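Local coordinates for protein TipC2 (Streptococcus intermedius B196, PDB 6DHX) that probably acts as an immunity protein that recognises and neutralises an antibacterial toxin exported by a type VII secretion system, at residues 45-50 / 61-66; 117-122 / 188-193; 101-106 / 124-129. All coordinates share one frame; numbering follows the deposited sequence.

Contact 1 (45-50 / 61-66); sequences VEVHSY and PSILYK
V45 and Y65 meet at one end of an antiparallel β-hairpin, strands 45-51 and 59-65, whose first strand is an edge of the sheet within the chain. V45 CG1 stands over the middle of the Y65 ring, 3.4 Å from its centroid and 6° off the normal, a CH-π contact. The phenol also packs on K165 and V166 of helix 151-173, and its OH is hydrogen-bonded to D169. V45 CB presses tightly on I63 CG2, at 3.5 Å. On the face carrying V47 and I63, these two side chains project together. With CG1 anti to the carbonyl carbon (chi1 -50°) and a second bend beyond it, I63 brings CD1 to 3.9 Å from V47 CG2.

The other face, carrying E46, H48, S62 and L64, is more polar. H48 NE2 donates to E46 OE1 at 2.9 Å, meeting the anti lone pair, with the oxygen tilted 15° from the imidazole plane. This His-carboxylate bond joins two residues of one strand. L64 supplies apolar cover from the partner strand: L64 CB is 4.0 Å from H48 CD2, and L64 CD2 lies near E46 OE1. The Y50 ring leans back across the strands so that CE2 touches S62 CB, while S62 OG is hydrogen-bonded to D80 on the next strand. Four backbone bonds pair E46 with L64 and H48 with S62. Past the end of the second strand, extended K66 crosses E46 and is hydrogen-bonded through NZ to T43 O; its CE rests 3.3 Å from V45 O.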
loop_
_atom_site.group_PDB
_atom_site.type_symbol
_atom_site.label_atom_id
_atom_site.label_comp_id
_atom_site.label_asym_id
_atom_site.label_seq_id
_atom_site.Cartn_x
_atom_site.Cartn_y
_atom_site.Cartn_z
ATOM N N VAL A 45 8.711 7.770 8.002
ATOM C CA VAL A 45 8.549 7.816 6.546
ATOM C C VAL A 45 9.111 9.115 5.995
ATOM O O VAL A 45 9.280 10.112 6.715
ATOM C CB VAL A 45 7.060 7.642 6.143
ATOM C CG1 VAL A 45 6.493 6.339 6.757
ATOM C CG2 VAL A 45 6.218 8.905 6.585
ATOM N N GLU A 46 9.421 9.090 4.697
ATOM C CA GLU A 46 9.641 10.298 3.910
ATOM C C GLU A 46 8.393 10.645 3.106
ATOM O O GLU A 46 7.752 9.758 2.536
ATOM C CB GLU A 46 10.772 10.090 2.911
ATOM C CG GLU A 46 12.140 9.742 3.514
ATOM C CD GLU A 46 13.141 9.253 2.466
ATOM O OE1 GLU A 46 12.810 9.122 1.251
ATOM O OE2 GLU A 46 14.280 8.980 2.869
ATOM N N VAL A 47 8.108 11.922 2.992
ATOM C CA VAL A 47 7.029 12.413 2.135
ATOM C C VAL A 47 7.679 12.846 0.832
ATOM O O VAL A 47 8.731 13.510 0.844
ATOM C CB VAL A 47 6.271 13.592 2.784
ATOM C CG1 VAL A 47 5.240 14.138 1.813
ATOM C CG2 VAL A 47 5.523 13.108 4.080
ATOM N N HIS A 48 7.091 12.404 -0.298
ATOM C CA HIS A 48 7.582 12.794 -1.617
ATOM C C HIS A 48 6.451 13.465 -2.385
ATOM O O HIS A 48 5.270 13.267 -2.106
ATOM C CB HIS A 48 8.084 11.580 -2.398
ATOM C CG HIS A 48 9.333 10.995 -1.837
ATOM N ND1 HIS A 48 10.577 11.354 -2.284
ATOM C CD2 HIS A 48 9.533 10.106 -0.833
ATOM C CE1 HIS A 48 11.501 10.705 -1.597
ATOM N NE2 HIS A 48 10.893 9.934 -0.711
ATOM N N SER A 49 6.817 14.243 -3.386
ATOM C CA SER A 49 5.853 14.880 -4.276
ATOM C C SER A 49 6.271 14.554 -5.697
ATOM O O SER A 49 7.358 14.961 -6.119
ATOM C CB SER A 49 5.869 16.409 -4.085
ATOM O OG SER A 49 5.427 16.775 -2.771
ATOM N N TYR A 50 5.405 13.884 -6.454
ATOM C CA TYR A 50 5.712 13.510 -7.833
ATOM C C TYR A 50 4.723 14.132 -8.816
ATOM O O TYR A 50 3.531 14.285 -8.517
ATOM C CB TYR A 50 5.678 11.985 -7.957
ATOM C CG TYR A 50 6.700 11.286 -7.098
ATOM C CD1 TYR A 50 8.044 11.651 -7.175
ATOM C CD2 TYR A 50 6.345 10.229 -6.262
ATOM C CE1 TYR A 50 9.010 11.017 -6.439
ATOM C CE2 TYR A 50 7.328 9.584 -5.491
ATOM C CZ TYR A 50 8.653 9.973 -5.616
ATOM O OH TYR A 50 9.637 9.368 -4.886
ATOM N N PRO A 61 1.128 13.270 -3.586
ATOM C CA PRO A 61 1.971 12.824 -2.469
ATOM C C PRO A 61 2.169 11.309 -2.515
ATOM O O PRO A 61 1.280 10.535 -2.902
ATOM C CB PRO A 61 1.154 13.228 -1.226
ATOM C CG PRO A 61 -0.269 13.102 -1.672
ATOM C CD PRO A 61 -0.302 13.359 -3.193
ATOM N N SER A 62 3.377 10.915 -2.141
ATOM C CA SER A 62 3.780 9.519 -2.057
ATOM C C SER A 62 4.610 9.372 -0.797
ATOM O O SER A 62 5.461 10.227 -0.524
ATOM C CB SER A 62 4.578 9.144 -3.325
ATOM O OG SER A 62 5.061 7.821 -3.292
ATOM N N ILE A 63 4.331 8.322 -0.020
ATOM C CA ILE A 63 4.952 8.089 1.279
ATOM C C ILE A 63 5.886 6.899 1.117
ATOM O O ILE A 63 5.485 5.872 0.547
ATOM C CB ILE A 63 3.888 7.785 2.354
ATOM C CG1 ILE A 63 2.754 8.848 2.352
ATOM C CG2 ILE A 63 4.540 7.587 3.721
ATOM C CD1 ILE A 63 3.247 10.339 2.513
ATOM N N LEU A 64 7.109 7.027 1.598
ATOM C CA LEU A 64 8.098 5.957 1.456
ATOM C C LEU A 64 8.701 5.684 2.827
ATOM O O LEU A 64 9.233 6.613 3.468
ATOM C CB LEU A 64 9.238 6.387 0.480
ATOM C CG LEU A 64 10.295 5.326 0.199
ATOM C CD1 LEU A 64 9.589 4.171 -0.606
ATOM C CD2 LEU A 64 11.480 5.849 -0.624
ATOM N N TYR A 65 8.651 4.428 3.276
ATOM C CA TYR A 65 9.273 4.125 4.562
ATOM C C TYR A 65 10.788 4.232 4.460
ATOM O O TYR A 65 11.401 3.750 3.504
ATOM C CB TYR A 65 8.875 2.719 5.057
ATOM C CG TYR A 65 7.591 2.799 5.829
ATOM C CD1 TYR A 65 6.376 2.997 5.166
ATOM C CD2 TYR A 65 7.589 2.752 7.221
ATOM C CE1 TYR A 65 5.154 3.142 5.873
ATOM C CE2 TYR A 65 6.397 2.902 7.949
ATOM C CZ TYR A 65 5.192 3.093 7.267
ATOM O OH TYR A 65 4.018 3.224 7.960
ATOM N N LYS A 66 11.385 4.873 5.473
ATOM C CA LYS A 66 12.832 5.024 5.561
ATOM C C LYS A 66 13.499 3.679 5.823
ATOM O O LYS A 66 12.930 2.785 6.445
ATOM C CB LYS A 66 13.209 6.000 6.698
ATOM C CG LYS A 66 12.679 7.440 6.531
ATOM C CD LYS A 66 12.893 8.290 7.804
ATOM C CE LYS A 66 12.418 9.750 7.622
ATOM N NZ LYS A 66 12.558 10.557 8.930
#

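Contact 2 (117-122 / 188-193); sequences LTKSVK and VKMQWE
K119 sits among V188, M190 and W192 where strands 116-127 and 187-190 run parallel, joined in sequence by a long excursion through strand 130-134 and helices 137-146 and 151-173. Backbone bonds pass back and forth between the strands: K189 N to L117 O, K119 N to K189 O, then Q191 N to K119 O. At the next step the chain turns away in a type I turn, M190 to E193, and a side chain takes over. Q191 OE1 accepts V121 N at 2.8 Å, almost straight out from the amide carbonyl (173°), so the glutamine stands in for a strand carbonyl. Its extended chain, with CG anti to the backbone N (chi1 -176°), carries the amide that far.

On the face of L117 and K119, the K119 chain lies alongside selenomethionine M190, CE of K119 3.7 Å from CE of M190, and bends at chi3; its ammonium makes a cation-π contact with Y158. W192 packs on the same face. Its CG is placed between the backbone N and carbonyl carbon (chi1 61°), which swings the indole back under M190 CG, 3.3 Å above the ring plane. The six-membered ring then meets K119 CB through CH2 at 3.7 Å, and the V121 side chain crosses the indole at about a right angle, its CG2 3.3 Å from W192 CE3.

Second-shell residues fix both flat groups. D155 on helix 151-173 accepts W192 NE1, and L154 touches both V121 and W192. E137 accepts Q191 NE2. The same NE2 also donates to a water at 2.9 Å, which in turn donates to V121 O at 2.6 Å.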
loop_
_atom_site.group_PDB
_atom_site.type_symbol
_atom_site.label_atom_id
_atom_site.label_comp_id
_atom_site.label_asym_id
_atom_site.label_seq_id
_atom_site.Cartn_x
_atom_site.Cartn_y
_atom_site.Cartn_z
ATOM N N LEU A 117 -11.306 -2.406 -1.015
ATOM C CA LEU A 117 -9.884 -2.690 -0.884
ATOM C C LEU A 117 -9.598 -3.989 -1.647
ATOM O O LEU A 117 -10.139 -5.038 -1.293
ATOM C CB LEU A 117 -9.527 -2.873 0.579
ATOM C CG LEU A 117 -8.078 -3.266 0.821
ATOM C CD1 LEU A 117 -7.136 -2.041 0.560
ATOM C CD2 LEU A 117 -7.917 -3.729 2.247
ATOM N N THR A 118 -8.730 -3.926 -2.641
ATOM C CA THR A 118 -8.357 -5.081 -3.463
ATOM C C THR A 118 -6.902 -5.419 -3.175
ATOM O O THR A 118 -6.013 -4.584 -3.379
ATOM C CB THR A 118 -8.593 -4.769 -4.945
ATOM O OG1 THR A 118 -9.975 -4.423 -5.152
ATOM C CG2 THR A 118 -8.256 -5.968 -5.843
ATOM N N LYS A 119 -6.653 -6.649 -2.689
ATOM C CA LYS A 119 -5.320 -7.093 -2.310
ATOM C C LYS A 119 -4.856 -8.015 -3.425
ATOM O O LYS A 119 -5.614 -8.897 -3.845
ATOM C CB LYS A 119 -5.333 -7.827 -0.958
ATOM C CG LYS A 119 -5.809 -6.938 0.198
ATOM C CD LYS A 119 -6.489 -7.586 1.420
ATOM C CE LYS A 119 -5.598 -8.464 2.223
ATOM N NZ LYS A 119 -6.346 -8.945 3.439
ATOM N N SER A 120 -3.664 -7.770 -3.956
ATOM C CA SER A 120 -3.177 -8.601 -5.057
ATOM C C SER A 120 -1.667 -8.814 -4.886
ATOM O O SER A 120 -1.014 -8.197 -4.016
ATOM C CB SER A 120 -3.566 -7.951 -6.396
ATOM O OG SER A 120 -2.789 -6.810 -6.641
ATOM N N VAL A 121 -1.115 -9.729 -5.685
ATOM C CA VAL A 121 0.280 -10.163 -5.564
ATOM C C VAL A 121 0.955 -10.079 -6.924
ATOM O O VAL A 121 0.409 -10.574 -7.930
ATOM C CB VAL A 121 0.400 -11.617 -5.070
ATOM C CG1 VAL A 121 1.795 -11.854 -4.673
ATOM C CG2 VAL A 121 -0.490 -11.890 -3.945
ATOM N N LYS A 122 2.158 -9.525 -6.944
ATOM C CA LYS A 122 2.977 -9.414 -8.138
ATOM C C LYS A 122 4.386 -9.902 -7.814
ATOM O O LYS A 122 4.757 -10.101 -6.645
ATOM C CB LYS A 122 3.021 -7.950 -8.629
ATOM C CG LYS A 122 1.655 -7.335 -8.988
ATOM C CD LYS A 122 1.850 -5.855 -9.374
ATOM C CE LYS A 122 0.524 -5.078 -9.540
ATOM N NZ LYS A 122 -0.640 -5.938 -9.285
ATOM N N VAL A 188 -13.730 -5.979 0.979
ATOM C CA VAL A 188 -12.335 -6.429 0.869
ATOM C C VAL A 188 -12.287 -7.613 -0.090
ATOM O O VAL A 188 -13.030 -8.598 0.081
ATOM C CB VAL A 188 -11.725 -6.785 2.238
ATOM C CG1 VAL A 188 -10.296 -7.365 2.047
ATOM C CG2 VAL A 188 -11.629 -5.564 3.105
ATOM N N LYS A 189 -11.467 -7.494 -1.131
ATOM C CA LYS A 189 -11.325 -8.550 -2.138
ATOM C C LYS A 189 -9.869 -8.981 -2.162
ATOM O O LYS A 189 -8.980 -8.149 -2.302
ATOM C CB LYS A 189 -11.758 -8.065 -3.512
ATOM C CG LYS A 189 -13.217 -7.664 -3.552
ATOM C CD LYS A 189 -13.669 -7.290 -4.954
ATOM C CE LYS A 189 -15.131 -6.838 -4.946
ATOM N NZ LYS A 189 -15.564 -6.334 -6.280
HETATM N N MSE A 190 -9.624 -10.278 -2.024
HETATM C CA MSE A 190 -8.258 -10.748 -1.882
HETATM C C MSE A 190 -7.982 -11.741 -2.984
HETATM O O MSE A 190 -8.711 -12.724 -3.112
HETATM C CB MSE A 190 -8.091 -11.363 -0.497
HETATM C CG MSE A 190 -6.825 -12.106 -0.203
HETATM SE SE MSE A 190 -6.783 -12.270 1.776
HETATM C CE MSE A 190 -8.169 -11.132 2.142
ATOM N N GLN A 191 -6.965 -11.441 -3.801
ATOM C CA GLN A 191 -6.663 -12.284 -4.958
ATOM C C GLN A 191 -6.377 -13.728 -4.549
ATOM O O GLN A 191 -6.765 -14.677 -5.250
ATOM C CB GLN A 191 -5.465 -11.707 -5.714
ATOM C CG GLN A 191 -5.128 -12.462 -7.014
ATOM C CD GLN A 191 -3.860 -11.948 -7.693
ATOM O OE1 GLN A 191 -3.075 -11.177 -7.111
ATOM N NE2 GLN A 191 -3.638 -12.402 -8.918
ATOM N N TRP A 192 -5.695 -13.920 -3.428
ATOM C CA TRP A 192 -5.231 -15.243 -3.038
ATOM C C TRP A 192 -6.214 -15.987 -2.129
ATOM O O TRP A 192 -5.826 -16.974 -1.492
ATOM C CB TRP A 192 -3.867 -15.121 -2.354
ATOM C CG TRP A 192 -3.844 -14.290 -1.086
ATOM C CD1 TRP A 192 -4.136 -14.706 0.175
ATOM C CD2 TRP A 192 -3.441 -12.912 -0.969
ATOM N NE1 TRP A 192 -3.949 -13.668 1.079
ATOM C CE2 TRP A 192 -3.532 -12.560 0.394
ATOM C CE3 TRP A 192 -3.029 -11.946 -1.888
ATOM C CZ2 TRP A 192 -3.186 -11.282 0.872
ATOM C CZ3 TRP A 192 -2.711 -10.666 -1.415
ATOM C CH2 TRP A 192 -2.788 -10.350 -0.053
ATOM N N GLU A 193 -7.476 -15.562 -2.088
ATOM C CA GLU A 193 -8.419 -16.099 -1.109
ATOM C C GLU A 193 -8.581 -17.598 -1.237
ATOM O O GLU A 193 -8.769 -18.293 -0.232
ATOM C CB GLU A 193 -9.784 -15.459 -1.278
ATOM C CG GLU A 193 -10.778 -15.941 -0.265
ATOM C CD GLU A 193 -12.181 -15.493 -0.586
ATOM O OE1 GLU A 193 -12.327 -14.426 -1.224
ATOM O OE2 GLU A 193 -13.137 -16.212 -0.209
HETATM O O HOH W 1 -1.280 -11.109 -9.868
#

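Contact 3 (101-106 / 124-129); sequences NVRVRI and ALEKGD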
loop_
_atom_site.group_PDB
_atom_site.type_symbol
_atom_site.label_atom_id
_atom_site.label_comp_id
_atom_site.label_asym_id
_atom_site.label_seq_id
_atom_site.Cartn_x
_atom_site.Cartn_y
_atom_site.Cartn_z
ATOM N N ASN A 101 17.403 -12.670 -6.572
ATOM C CA ASN A 101 16.932 -11.812 -7.668
ATOM C C ASN A 101 15.415 -11.865 -7.860
ATOM O O ASN A 101 14.913 -11.573 -8.944
ATOM C CB ASN A 101 17.641 -12.154 -8.979
ATOM C CG ASN A 101 19.148 -12.088 -8.850
ATOM O OD1 ASN A 101 19.711 -11.019 -8.611
ATOM N ND2 ASN A 101 19.811 -13.230 -9.003
ATOM N N VAL A 102 14.649 -12.203 -6.831
ATOM C CA VAL A 102 13.192 -12.281 -6.980
ATOM C C VAL A 102 12.548 -11.669 -5.748
ATOM O O VAL A 102 12.922 -12.016 -4.625
ATOM C CB VAL A 102 12.694 -13.730 -7.179
ATOM C CG1 VAL A 102 11.161 -13.746 -7.314
ATOM C CG2 VAL A 102 13.355 -14.391 -8.424
ATOM N N ARG A 103 11.587 -10.753 -5.951
ATOM C CA ARG A 103 10.836 -10.142 -4.857
ATOM C C ARG A 103 9.355 -10.360 -5.090
ATOM O O ARG A 103 8.888 -10.390 -6.236
ATOM C CB ARG A 103 11.103 -8.610 -4.720
ATOM C CG ARG A 103 12.628 -8.247 -4.678
ATOM C CD ARG A 103 12.800 -6.778 -4.252
ATOM N NE ARG A 103 12.035 -5.822 -5.066
ATOM C CZ ARG A 103 12.451 -5.361 -6.252
ATOM N NH1 ARG A 103 13.602 -5.787 -6.758
ATOM N NH2 ARG A 103 11.710 -4.482 -6.929
ATOM N N VAL A 104 8.621 -10.526 -4.011
ATOM C CA VAL A 104 7.170 -10.483 -4.065
ATOM C C VAL A 104 6.717 -9.067 -3.737
ATOM O O VAL A 104 7.340 -8.353 -2.950
ATOM C CB VAL A 104 6.562 -11.516 -3.097
ATOM C CG1 VAL A 104 6.803 -11.080 -1.626
ATOM C CG2 VAL A 104 5.108 -11.726 -3.365
ATOM N N ARG A 105 5.665 -8.627 -4.404
ATOM C CA ARG A 105 5.091 -7.312 -4.159
ATOM C C ARG A 105 3.650 -7.538 -3.775
ATOM O O ARG A 105 2.898 -8.137 -4.546
ATOM C CB ARG A 105 5.150 -6.442 -5.402
ATOM C CG ARG A 105 6.400 -6.573 -6.223
ATOM C CD ARG A 105 6.183 -5.852 -7.564
ATOM N NE ARG A 105 6.438 -4.404 -7.504
ATOM C CZ ARG A 105 5.586 -3.462 -7.095
ATOM N NH1 ARG A 105 5.964 -2.185 -7.114
ATOM N NH2 ARG A 105 4.390 -3.779 -6.629
ATOM N N ILE A 106 3.248 -7.069 -2.604
ATOM C CA ILE A 106 1.857 -7.205 -2.216
ATOM C C ILE A 106 1.242 -5.814 -2.308
ATOM O O ILE A 106 1.756 -4.851 -1.717
ATOM C CB ILE A 106 1.726 -7.858 -0.825
ATOM C CG1 ILE A 106 2.206 -9.318 -0.952
ATOM C CG2 ILE A 106 0.301 -7.897 -0.356
ATOM C CD1 ILE A 106 2.315 -10.069 0.391
ATOM N N ALA A 124 8.628 -9.228 -8.821
ATOM C CA ALA A 124 9.691 -8.465 -9.468
ATOM C C ALA A 124 10.912 -9.356 -9.653
ATOM O O ALA A 124 11.357 -10.008 -8.701
ATOM C CB ALA A 124 10.069 -7.223 -8.635
ATOM N N LEU A 125 11.437 -9.397 -10.882
ATOM C CA LEU A 125 12.679 -10.093 -11.201
ATOM C C LEU A 125 13.793 -9.077 -11.344
ATOM O O LEU A 125 13.665 -8.125 -12.117
ATOM C CB LEU A 125 12.558 -10.884 -12.499
ATOM C CG LEU A 125 11.477 -11.943 -12.551
ATOM C CD1 LEU A 125 11.623 -12.741 -13.859
ATOM C CD2 LEU A 125 11.592 -12.841 -11.335
ATOM N N GLU A 126 14.878 -9.273 -10.608
ATOM C CA GLU A 126 15.985 -8.329 -10.653
ATOM C C GLU A 126 17.007 -8.828 -11.656
ATOM O O GLU A 126 17.607 -9.889 -11.459
ATOM C CB GLU A 126 16.632 -8.174 -9.287
ATOM C CG GLU A 126 15.678 -7.757 -8.214
ATOM C CD GLU A 126 16.300 -7.940 -6.845
ATOM O OE1 GLU A 126 17.444 -8.442 -6.787
ATOM O OE2 GLU A 126 15.654 -7.576 -5.841
ATOM N N LYS A 127 17.194 -8.079 -12.731
ATOM C CA LYS A 127 18.169 -8.413 -13.764
ATOM C C LYS A 127 19.246 -7.329 -13.769
ATOM O O LYS A 127 19.338 -6.517 -14.697
ATOM C CB LYS A 127 17.485 -8.564 -15.126
ATOM N N GLY A 128 20.050 -7.313 -12.707
ATOM C CA GLY A 128 21.082 -6.315 -12.529
ATOM C C GLY A 128 20.537 -4.933 -12.225
ATOM O O GLY A 128 20.063 -4.663 -11.116
ATOM N N ASP A 129 20.603 -4.046 -13.220
ATOM C CA ASP A 129 20.128 -2.678 -13.033
ATOM C C ASP A 129 18.607 -2.624 -12.933
ATOM O O ASP A 129 18.057 -1.933 -12.066
ATOM C CB ASP A 129 20.620 -1.792 -14.179
ATOM C CG ASP A 129 21.272 -0.511 -13.688
ATOM O OD1 ASP A 129 21.282 -0.272 -12.462
ATOM O OD2 ASP A 129 21.777 0.258 -14.531
#
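R103 and E126 pair near the open end of the antiparallel hairpin made by strands 102-111 and 116-127. The arginine leaves its strand with CG anti to the carbonyl carbon and bends at chi3 (-54°), which brings the guanidinium over A124: the methyl CB lies 3.6 Å above the plane, off towards the rim near NH2. NH1 then points in the guanidinium plane at E126 OE2, forming a salt bridge of 2.9 Å that meets the carboxylate on its anti side, tilted somewhat out of the carboxylate plane. E126 is extended beyond CG and crosses the arginine at about a right angle, the two flat groups turned 32° apart. NH2 of R103 has further acidic partners, E95 and D131, so the guanidinium is held from several sides and its rotation is probably restricted.

N101 packs against the same glutamate with its own backbone in a left-handed conformation (phi 66°). Its CB touches E126 O at 3.4 Å, and N101 O accepts E126 N at 2.8 Å. R103 and A124 exchange two backbone bonds next to it. On the reverse face V102 and L125 run alongside each other, with CG2 of V102 3.7 Å from CD2 of L125.

Y143 of helix 137-146 covers V102 and L125, whereas Y133 of strand 130-134 packs on R103, R105 and A124. Strand 89-99 flanks strand 102-111 on the edge away from 116-127, and its E95 bridges R103 and R105; D131 approaches from strand 130-134.

How the contacts relate
All three contacts are partly buried pairings in one mixed sheet. Contacts 1 and 2 are on opposite sides of the chain's centre, their centres each about 12 Å from it; the centre of contact 3 is about 18 Å out. Contacts 2 and 3 share strand 116-127 and touch: V121 packs on V104, and K122 O probably accepts R105 N. Contact 1 uses other strands, and its nearest atoms are about 10 Å from contact 3. Contacts 1 and 3 pair the strands of antiparallel hairpins, the former with methyl-aromatic packing and a His-carboxylate bond, the latter with an acid-arginine cluster. Contact 2, parallel and distant in sequence, adds to its backbone bonds a glutamine, a water and an indole.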